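Local structure of OBCA, Oxalate Biosynthetic Component A (4NNB) at residues Gly60-Leu64 with Ala181-Cys186; Ala272-Thr278 with Pro306-Leu311; Arg344-Phe350 with Pro372-Val378. The protein is a bacterial protein with a family-specific N-terminal domain and a TIM-barrel domain, modelled with magnesium and oxaloacetate ions bound. All blocks are in the same frame, centred on the assembly; numbering follows the deposited sequence.

Interaction 1 (Gly60-Leu64 with Ala181-Cys186)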
loop_
_atom_site.group_PDB
_atom_site.type_symbol
_atom_site.label_atom_id
_atom_site.label_comp_id
_atom_site.label_asym_id
_atom_site.label_seq_id
_atom_site.Cartn_x
_atom_site.Cartn_y
_atom_site.Cartn_z
ATOM N N GLY A 60 -20.307 -18.319 -16.016
ATOM C CA GLY A 60 -20.888 -17.032 -16.357
ATOM C C GLY A 60 -19.905 -15.876 -16.482
ATOM O O GLY A 60 -20.309 -14.743 -16.754
ATOM N N GLY A 61 -18.620 -16.151 -16.286
ATOM C CA GLY A 61 -17.600 -15.120 -16.410
ATOM C C GLY A 61 -17.335 -14.826 -17.874
ATOM O O GLY A 61 -17.866 -15.518 -18.745
ATOM N N ARG A 62 -16.541 -13.789 -18.149
ATOM C CA ARG A 62 -16.054 -13.546 -19.504
ATOM C C ARG A 62 -14.528 -13.483 -19.505
ATOM O O ARG A 62 -13.910 -12.958 -18.564
ATOM C CB ARG A 62 -16.645 -12.261 -20.106
ATOM C CG ARG A 62 -18.160 -12.263 -20.304
ATOM C CD ARG A 62 -18.593 -13.219 -21.416
ATOM N NE ARG A 62 -20.045 -13.236 -21.590
ATOM C CZ ARG A 62 -20.894 -13.922 -20.826
ATOM N NH1 ARG A 62 -20.455 -14.659 -19.808
ATOM N NH2 ARG A 62 -22.194 -13.871 -21.080
ATOM N N LEU A 63 -13.927 -14.033 -20.558
ATOM C CA LEU A 63 -12.472 -14.070 -20.685
ATOM C C LEU A 63 -12.065 -13.447 -22.001
ATOM O O LEU A 63 -12.593 -13.813 -23.056
ATOM C CB LEU A 63 -11.954 -15.515 -20.620
ATOM C CG LEU A 63 -10.470 -15.751 -20.948
ATOM C CD1 LEU A 63 -9.561 -15.184 -19.860
ATOM C CD2 LEU A 63 -10.174 -17.236 -21.157
ATOM N N LEU A 64 -11.157 -12.480 -21.934
ATOM C CA LEU A 64 -10.533 -11.934 -23.126
ATOM C C LEU A 64 -9.125 -12.517 -23.212
ATOM O O LEU A 64 -8.272 -12.241 -22.354
ATOM C CB LEU A 64 -10.475 -10.394 -23.069
ATOM C CG LEU A 64 -9.869 -9.722 -24.311
ATOM C CD1 LEU A 64 -10.654 -10.131 -25.572
ATOM C CD2 LEU A 64 -9.792 -8.190 -24.166
ATOM N N ALA A 181 -16.198 -7.939 -29.122
ATOM C CA ALA A 181 -14.791 -7.571 -28.980
ATOM C C ALA A 181 -13.929 -8.774 -28.589
ATOM O O ALA A 181 -12.703 -8.677 -28.541
ATOM C CB ALA A 181 -14.633 -6.439 -27.966
ATOM N N GLY A 182 -14.562 -9.905 -28.292
ATOM C CA GLY A 182 -13.808 -11.117 -28.016
ATOM C C GLY A 182 -13.926 -11.659 -26.608
ATOM O O GLY A 182 -13.329 -12.693 -26.294
ATOM N N TRP A 183 -14.681 -10.981 -25.750
ATOM C CA TRP A 183 -14.915 -11.513 -24.411
ATOM C C TRP A 183 -15.784 -12.766 -24.523
ATOM O O TRP A 183 -16.906 -12.710 -25.036
ATOM C CB TRP A 183 -15.564 -10.467 -23.497
ATOM C CG TRP A 183 -14.640 -9.321 -23.163
ATOM C CD1 TRP A 183 -14.465 -8.167 -23.873
ATOM C CD2 TRP A 183 -13.765 -9.230 -22.029
ATOM N NE1 TRP A 183 -13.536 -7.367 -23.247
ATOM C CE2 TRP A 183 -13.092 -8.001 -22.116
ATOM C CE3 TRP A 183 -13.490 -10.075 -20.951
ATOM C CZ2 TRP A 183 -12.147 -7.598 -21.159
ATOM C CZ3 TRP A 183 -12.552 -9.677 -20.007
ATOM C CH2 TRP A 183 -11.897 -8.453 -20.116
ATOM N N ILE A 184 -15.266 -13.894 -24.048
ATOM C CA ILE A 184 -15.948 -15.177 -24.242
ATOM C C ILE A 184 -16.476 -15.740 -22.925
ATOM O O ILE A 184 -15.806 -15.673 -21.888
ATOM C CB ILE A 184 -15.023 -16.201 -24.951
ATOM C CG1 ILE A 184 -14.680 -15.705 -26.356
ATOM C CG2 ILE A 184 -15.670 -17.565 -25.048
ATOM C CD1 ILE A 184 -14.054 -16.769 -27.238
ATOM N N ALA A 185 -17.691 -16.279 -22.976
ATOM C CA ALA A 185 -18.335 -16.921 -21.829
ATOM C C ALA A 185 -17.484 -18.048 -21.236
ATOM O O ALA A 185 -16.903 -18.848 -21.967
ATOM C CB ALA A 185 -19.707 -17.452 -22.237
ATOM N N CYS A 186 -17.427 -18.117 -19.908
ATOM C CA CYS A 186 -16.588 -19.105 -19.244
ATOM C C CYS A 186 -17.380 -20.122 -18.427
ATOM O O CYS A 186 -18.456 -19.826 -17.905
ATOM C CB CYS A 186 -15.576 -18.417 -18.327
ATOM S SG CYS A 186 -14.269 -17.552 -19.197
#
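Leu-64 lays its CB over the centre of the six-membered ring of Trp-183, a CH-pi contact of 3.5 Å from CB to the ring centroid and almost exactly on the ring normal. The leucine side chain crosses the indole at about a right angle, while the carbonyl O of Arg-62 comes up at the ring edge.

The two strands pair antiparallel through backbone hydrogen bonds. Leu-63 and Ile-184 form a hydrogen-bonded pair, N to O in both directions, at 2.8 Å for Leu-63 N to Ile-184 O. Arg-62 and Ala-185 follow as a non-hydrogen-bonded pair, and the link between Gly-60 N and Cys-186 O is nearly straight at 175°.

Gly-61 O carries two donors on opposite faces of its carbonyl plane: Cys-186 N at 2.9 Å and, from its own segment, Arg-62 NH1, also at 2.9 Å. A bend at chi2 (-70°) curls the arginine chain back along the partner strand, so that CD rests on Ala-185 N and the Ala-185 methyl lies over one face of the guanidinium. Arg-62 NE makes a salt bridge to Glu-179.

Among apolar contacts, Cys-186 SG touches Leu-63 CB at 3.4 Å.

Helix 172-180 ends in a Schellman motif at Gly-182, and the chain passes straight into an edge strand of the three-stranded antiparallel sheet 155-159, 62-66, 184-185.

Interaction 2 (Ala272-Thr278 with Pro306-Leu311); sequences AILNLST and PEVASL. With OAA (oxaloacetate ion), chain C.
Ser-310 and Thr-278 interlock just past the end of strand 273-276, beside the bound oxaloacetate. Ser-310 OG sits between its own backbone N and carbonyl carbon (chi1 69°), a rotation that lets it take the N-H of Thr-278 and donate to oxaloacetate O1 at 2.5 Å. Thr-278 OG1 in turn donates to Ser-310 O at 2.6 Å, approaching from above the carbonyl plane. Ser-277 turns its CB away from the other strand and gives its OG to oxaloacetate O2 at 2.8 Å, so the two serines hold the two oxygens of one carboxylate.

On the face shared by Asn-275 and Val-308, the valine CG1 presses against the amide carbon CG of the asparagine at 3.5 Å, the two side chains crossing obliquely. The amide is held by its ends: ND2 donates to Glu-346, and OD1 has a weak bond to His-224, a magnesium ligand.

Leu-276 points to the other face, where its CD2 meets Pro-306 CG at 3.6 Å, about at right angles. Glu-307 bends at chi2 (78°) and brings OE1 back to Leu-274 N, at 3.1 Å, with the donor above the carboxylate plane. Its OE2 makes salt bridges with Lys-266 and Arg-520. The methyl CG2 of Ile-273 lies across Glu-307 CB.

Val-308 N to Leu-274 O, Leu-276 N to Val-308 O and Ser-310 N to Leu-276 O join the backbones, adjacent parallel strands of the TIM barrel and the two strands of a beta-alpha-beta unit, with oxaloacetate at their C-terminal ends. Strand 273-276 has strand 222-229 on its other flank, strand 308-311 has the parallel strand 344-349 on its far side, and helix 255-268 packs on Leu-274 and Leu-276.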
loop_
_atom_site.group_PDB
_atom_site.type_symbol
_atom_site.label_atom_id
_atom_site.label_comp_id
_atom_site.label_asym_id
_atom_site.label_seq_id
_atom_site.Cartn_x
_atom_site.Cartn_y
_atom_site.Cartn_z
ATOM N N ALA A 272 19.173 10.801 -1.179
ATOM C CA ALA A 272 17.994 10.033 -0.772
ATOM C C ALA A 272 17.975 9.825 0.726
ATOM O O ALA A 272 18.984 9.426 1.327
ATOM C CB ALA A 272 17.954 8.703 -1.468
ATOM N N ILE A 273 16.825 10.108 1.328
ATOM C CA ILE A 273 16.625 9.845 2.749
ATOM C C ILE A 273 15.826 8.563 2.891
ATOM O O ILE A 273 14.625 8.525 2.601
ATOM C CB ILE A 273 15.869 10.991 3.420
ATOM C CG1 ILE A 273 16.634 12.301 3.216
ATOM C CG2 ILE A 273 15.676 10.698 4.916
ATOM C CD1 ILE A 273 15.882 13.518 3.677
ATOM N N LEU A 274 16.504 7.501 3.305
ATOM C CA LEU A 274 15.855 6.206 3.419
ATOM C C LEU A 274 15.309 5.982 4.829
ATOM O O LEU A 274 16.006 6.195 5.834
ATOM C CB LEU A 274 16.815 5.088 3.006
ATOM C CG LEU A 274 17.274 5.088 1.538
ATOM C CD1 LEU A 274 17.938 3.754 1.203
ATOM C CD2 LEU A 274 16.126 5.389 0.556
ATOM N N ASN A 275 14.045 5.592 4.881
ATOM C CA ASN A 275 13.324 5.305 6.121
ATOM C C ASN A 275 13.006 3.796 6.131
ATOM O O ASN A 275 12.046 3.332 5.495
ATOM C CB ASN A 275 12.055 6.186 6.153
ATOM C CG ASN A 275 11.134 5.892 7.337
ATOM O OD1 ASN A 275 11.320 4.921 8.075
ATOM N ND2 ASN A 275 10.120 6.738 7.510
ATOM N N LEU A 276 13.823 3.018 6.836
ATOM C CA LEU A 276 13.666 1.568 6.789
ATOM C C LEU A 276 12.622 1.060 7.788
ATOM O O LEU A 276 12.672 1.373 8.977
ATOM C CB LEU A 276 15.011 0.859 6.993
ATOM C CG LEU A 276 15.856 0.562 5.745
ATOM C CD1 LEU A 276 15.891 1.722 4.766
ATOM C CD2 LEU A 276 17.260 0.090 6.091
ATOM N N SER A 277 11.672 0.273 7.297
ATOM C CA SER A 277 10.715 -0.380 8.191
ATOM C C SER A 277 11.383 -1.413 9.100
ATOM O O SER A 277 12.144 -2.266 8.641
ATOM C CB SER A 277 9.608 -1.066 7.400
ATOM O OG SER A 277 8.742 -1.754 8.281
ATOM N N THR A 278 11.061 -1.353 10.383
ATOM C CA THR A 278 11.518 -2.367 11.330
ATOM C C THR A 278 10.364 -3.275 11.718
ATOM O O THR A 278 10.463 -4.078 12.648
ATOM C CB THR A 278 12.085 -1.715 12.582
ATOM O OG1 THR A 278 11.069 -0.924 13.201
ATOM C CG2 THR A 278 13.282 -0.820 12.204
ATOM N N PRO A 306 21.341 3.941 7.857
ATOM C CA PRO A 306 20.135 4.555 7.276
ATOM C C PRO A 306 19.729 5.821 8.036
ATOM O O PRO A 306 19.920 5.893 9.258
ATOM C CB PRO A 306 19.065 3.459 7.438
ATOM C CG PRO A 306 19.846 2.181 7.403
ATOM C CD PRO A 306 21.146 2.508 8.143
ATOM N N GLU A 307 19.197 6.808 7.318
ATOM C CA GLU A 307 18.876 8.105 7.909
ATOM C C GLU A 307 17.756 7.996 8.944
ATOM O O GLU A 307 17.778 8.663 9.977
ATOM C CB GLU A 307 18.441 9.103 6.824
ATOM C CG GLU A 307 19.571 9.624 5.909
ATOM C CD GLU A 307 19.987 8.636 4.821
ATOM O OE1 GLU A 307 19.282 7.623 4.587
ATOM O OE2 GLU A 307 21.029 8.880 4.180
ATOM N N VAL A 308 16.766 7.171 8.633
ATOM C CA VAL A 308 15.550 7.077 9.426
ATOM C C VAL A 308 15.160 5.610 9.479
ATOM O O VAL A 308 15.487 4.845 8.570
ATOM C CB VAL A 308 14.415 7.926 8.796
ATOM C CG1 VAL A 308 13.078 7.763 9.547
ATOM C CG2 VAL A 308 14.815 9.407 8.748
ATOM N N ALA A 309 14.495 5.202 10.555
ATOM C CA ALA A 309 13.874 3.883 10.570
ATOM C C ALA A 309 12.655 3.913 11.469
ATOM O O ALA A 309 12.595 4.673 12.437
ATOM C CB ALA A 309 14.847 2.812 11.022
ATOM N N SER A 310 11.681 3.069 11.167
ATOM C CA SER A 310 10.437 3.130 11.912
ATOM C C SER A 310 10.579 2.536 13.329
ATOM O O SER A 310 11.390 1.638 13.571
ATOM C CB SER A 310 9.309 2.463 11.123
ATOM O OG SER A 310 9.498 1.066 11.045
ATOM N N LEU A 311 9.801 3.076 14.262
ATOM C CA LEU A 311 9.809 2.624 15.654
ATOM C C LEU A 311 8.404 2.823 16.228
ATOM O O LEU A 311 7.845 3.923 16.154
ATOM C CB LEU A 311 10.852 3.417 16.461
ATOM C CG LEU A 311 11.167 2.918 17.874
ATOM C CD1 LEU A 311 12.619 3.243 18.252
ATOM C CD2 LEU A 311 10.203 3.507 18.907
HETATM O O1 OAA C . 7.102 0.329 10.945
HETATM O O2 OAA C . 6.828 0.257 8.693
HETATM O O4 OAA C . 2.079 -1.952 8.537
HETATM O O5 OAA C . 3.312 -2.752 10.305
HETATM O O3 OAA C . 4.534 -0.785 7.689
HETATM C C1 OAA C . 6.355 0.083 9.898
HETATM C C2 OAA C . 4.940 -0.402 10.122
HETATM C C3 OAA C . 4.259 -1.040 8.933
HETATM C C4 OAA C . 3.164 -1.974 9.270
#

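Interaction 3 (Arg344-Phe350 with Pro372-Val378); sequences RPEVEVF and PVLFMLV. With OAA (oxaloacetate ion), chain C.
Phe-350 sets its ring against Val-378 at the ligand end of the strands. Val-378 CG2 stands over one face, toward the rim, 4.0 Å from the ring centroid, and oxaloacetate C2 lies at the ring edge in its plane, 3.5 Å from Phe-350 CZ. With chi1 at -79°, CG is beside the backbone N and opposite the carbonyl carbon, and the ring reaches the ligand from there.

Glu-346 stretches out fully beyond CG, carrying its carboxylate over Met-376, whose CB lies 3.6 Å from Glu-346 CD. The methionine chain folds at chi2 and chi3, which returns its methyl CE to Glu-346 OE2. Glu-348 instead bends at chi2 (-64°), bringing OE2 alongside Met-376 CB and to 2.6 Å from Glu-346 OE1. Glu-346 OE1 also receives Asn-275 ND2, and a water donates to both Glu-346 OE2 and Phe-375 O.

On the opposite face Val-347 and Phe-375 lie side by side, with Val-347 CB 3.6 Å from Phe-375 CD1, while Val-349 CG2 meets the edge of the same ring. Arg-344, bent at chi2 and chi3, brings NH1 to Pro-372 O at 3.0 Å, a rather bent bond; its NH2 is held by Phe-523 O.

The backbones pair through Val-347 N to Leu-374 O, Met-376 N to Val-347 O, Val-349 N to Met-376 O and Val-378 N to Val-349 O, and a water bridges Pro-345 O to Leu-374 N where the strands begin. These are adjacent parallel strands of the TIM barrel, with oxaloacetate near their C-terminal ends. Strand 308-311 borders 344-349 and strand 444-449 borders 373-378, while helix 416-440 packs on Phe-375 and Leu-377.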
loop_
_atom_site.group_PDB
_atom_site.type_symbol
_atom_site.label_atom_id
_atom_site.label_comp_id
_atom_site.label_asym_id
_atom_site.label_seq_id
_atom_site.Cartn_x
_atom_site.Cartn_y
_atom_site.Cartn_z
ATOM N N ARG A 344 17.775 8.169 12.843
ATOM C CA ARG A 344 16.700 8.899 13.507
ATOM C C ARG A 344 15.410 8.065 13.477
ATOM O O ARG A 344 14.954 7.646 12.406
ATOM C CB ARG A 344 16.500 10.266 12.836
ATOM C CG ARG A 344 15.373 11.142 13.424
ATOM C CD ARG A 344 15.848 11.934 14.652
ATOM N NE ARG A 344 17.114 12.606 14.384
ATOM C CZ ARG A 344 17.233 13.803 13.806
ATOM N NH1 ARG A 344 16.159 14.493 13.464
ATOM N NH2 ARG A 344 18.437 14.312 13.574
ATOM N N PRO A 345 14.820 7.800 14.654
ATOM C CA PRO A 345 13.572 7.033 14.574
ATOM C C PRO A 345 12.444 7.871 13.984
ATOM O O PRO A 345 12.374 9.086 14.174
ATOM C CB PRO A 345 13.266 6.643 16.038
ATOM C CG PRO A 345 14.171 7.457 16.888
ATOM C CD PRO A 345 15.302 7.979 16.034
ATOM N N GLU A 346 11.574 7.219 13.227
ATOM C CA GLU A 346 10.286 7.828 12.941
ATOM C C GLU A 346 9.304 7.065 13.792
ATOM O O GLU A 346 9.147 5.844 13.625
ATOM C CB GLU A 346 9.902 7.727 11.461
ATOM C CG GLU A 346 8.472 8.195 11.194
ATOM C CD GLU A 346 8.080 8.107 9.724
ATOM O OE1 GLU A 346 7.743 7.007 9.263
ATOM O OE2 GLU A 346 8.094 9.146 9.033
ATOM N N VAL A 347 8.648 7.766 14.717
ATOM C CA VAL A 347 7.659 7.107 15.570
ATOM C C VAL A 347 6.393 6.894 14.753
ATOM O O VAL A 347 5.742 7.866 14.323
ATOM C CB VAL A 347 7.337 7.919 16.849
ATOM C CG1 VAL A 347 6.340 7.160 17.706
ATOM C CG2 VAL A 347 8.607 8.166 17.659
ATOM N N GLU A 348 6.073 5.624 14.504
ATOM C CA GLU A 348 4.848 5.262 13.792
ATOM C C GLU A 348 3.718 5.307 14.798
ATOM O O GLU A 348 3.584 4.398 15.622
ATOM C CB GLU A 348 4.916 3.839 13.221
ATOM C CG GLU A 348 6.102 3.532 12.349
ATOM C CD GLU A 348 6.128 4.366 11.087
ATOM O OE1 GLU A 348 5.564 3.941 10.048
ATOM O OE2 GLU A 348 6.743 5.439 11.136
ATOM N N VAL A 349 2.915 6.361 14.748
ATOM C CA VAL A 349 1.835 6.518 15.718
ATOM C C VAL A 349 0.586 5.736 15.274
ATOM O O VAL A 349 -0.318 6.278 14.616
ATOM C CB VAL A 349 1.498 7.998 15.959
ATOM C CG1 VAL A 349 0.498 8.123 17.105
ATOM C CG2 VAL A 349 2.764 8.796 16.283
ATOM N N PHE A 350 0.545 4.461 15.633
ATOM C CA PHE A 350 -0.564 3.586 15.251
ATOM C C PHE A 350 -1.785 3.765 16.151
ATOM O O PHE A 350 -2.911 3.507 15.730
ATOM C CB PHE A 350 -0.140 2.109 15.325
ATOM C CG PHE A 350 0.677 1.634 14.144
ATOM C CD1 PHE A 350 2.066 1.525 14.233
ATOM C CD2 PHE A 350 0.049 1.283 12.950
ATOM C CE1 PHE A 350 2.820 1.070 13.145
ATOM C CE2 PHE A 350 0.788 0.834 11.854
ATOM C CZ PHE A 350 2.167 0.724 11.941
ATOM N N PRO A 372 14.813 17.440 15.053
ATOM C CA PRO A 372 13.426 17.239 15.489
ATOM C C PRO A 372 13.072 15.761 15.617
ATOM O O PRO A 372 13.573 14.919 14.857
ATOM C CB PRO A 372 12.608 17.862 14.349
ATOM C CG PRO A 372 13.513 17.805 13.157
ATOM C CD PRO A 372 14.882 18.053 13.714
ATOM N N VAL A 373 12.227 15.458 16.595
ATOM C CA VAL A 373 11.693 14.105 16.753
ATOM C C VAL A 373 10.620 13.911 15.679
ATOM O O VAL A 373 9.811 14.809 15.434
ATOM C CB VAL A 373 11.111 13.908 18.153
ATOM C CG1 VAL A 373 10.617 12.463 18.330
ATOM C CG2 VAL A 373 12.175 14.265 19.221
ATOM N N LEU A 374 10.633 12.754 15.024
ATOM C CA LEU A 374 9.783 12.528 13.855
ATOM C C LEU A 374 8.615 11.607 14.174
ATOM O O LEU A 374 8.806 10.564 14.809
ATOM C CB LEU A 374 10.609 11.898 12.729
ATOM C CG LEU A 374 11.913 12.573 12.324
ATOM C CD1 LEU A 374 12.569 11.794 11.166
ATOM C CD2 LEU A 374 11.661 14.005 11.932
ATOM N N PHE A 375 7.418 11.976 13.715
ATOM C CA PHE A 375 6.211 11.175 13.947
ATOM C C PHE A 375 5.451 10.968 12.636
ATOM O O PHE A 375 5.418 11.856 11.776
ATOM C CB PHE A 375 5.281 11.861 14.964
ATOM C CG PHE A 375 5.905 12.062 16.321
ATOM C CD1 PHE A 375 5.734 11.112 17.325
ATOM C CD2 PHE A 375 6.677 13.184 16.589
ATOM C CE1 PHE A 375 6.326 11.281 18.580
ATOM C CE2 PHE A 375 7.264 13.370 17.849
ATOM C CZ PHE A 375 7.082 12.417 18.841
ATOM N N MET A 376 4.852 9.793 12.483
ATOM C CA MET A 376 3.950 9.517 11.363
ATOM C C MET A 376 2.611 9.088 11.938
ATOM O O MET A 376 2.538 8.085 12.654
ATOM C CB MET A 376 4.531 8.432 10.437
ATOM C CG MET A 376 3.598 7.997 9.293
ATOM S SD MET A 376 3.323 9.349 8.115
ATOM C CE MET A 376 4.979 9.531 7.480
ATOM N N LEU A 377 1.557 9.861 11.661
ATOM C CA LEU A 377 0.217 9.510 12.137
ATOM C C LEU A 377 -0.391 8.452 11.207
ATOM O O LEU A 377 -0.657 8.730 10.034
ATOM C CB LEU A 377 -0.690 10.747 12.212
ATOM C CG LEU A 377 -0.189 11.913 13.082
ATOM C CD1 LEU A 377 -1.208 13.068 13.045
ATOM C CD2 LEU A 377 0.098 11.455 14.533
ATOM N N VAL A 378 -0.582 7.238 11.718
ATOM C CA VAL A 378 -1.212 6.175 10.932
ATOM C C VAL A 378 -2.727 6.322 11.086
ATOM O O VAL A 378 -3.395 5.537 11.761
ATOM C CB VAL A 378 -0.725 4.774 11.358
ATOM C CG1 VAL A 378 -1.188 3.713 10.341
ATOM C CG2 VAL A 378 0.801 4.760 11.477
HETATM O O1 OAA C . 7.102 0.329 10.945
HETATM O O2 OAA C . 6.828 0.257 8.693
HETATM O O4 OAA C . 2.079 -1.952 8.537
HETATM O O5 OAA C . 3.312 -2.752 10.305
HETATM O O3 OAA C . 4.534 -0.785 7.689
HETATM C C1 OAA C . 6.355 0.083 9.898
HETATM C C2 OAA C . 4.940 -0.402 10.122
HETATM C C3 OAA C . 4.259 -1.040 8.933
HETATM C C4 OAA C . 3.164 -1.974 9.270
HETATM O O HOH W 1 12.614 10.986 15.984
HETATM O O HOH W 2 7.748 11.843 9.801
HETATM O O HOH W 3 -3.210 2.827 12.996
#

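Interactions 2 and 3 are buried neighbours among the parallel strands of the barrel, their centres about 11 Å apart, with strands 308-311 and 344-349 adjacent: Ala-309 O and Glu-346 N, 2.9 Å apart, probably form a hydrogen bond. Both reach the same oxaloacetate, interaction 2 through serine hydroxyls that grip a carboxylate, interaction 3 through the Phe-350 ring edge and the Glu-348 side chain. Interaction 1 lies apart, its centre about 46 and 48 Å from theirs, on the other side of the chain's centre. There the pairing is antiparallel in a small sheet, with Ile-184 and Ala-185 exposed and Arg-62 partly so, whereas every touching residue of the two barrel contacts is buried.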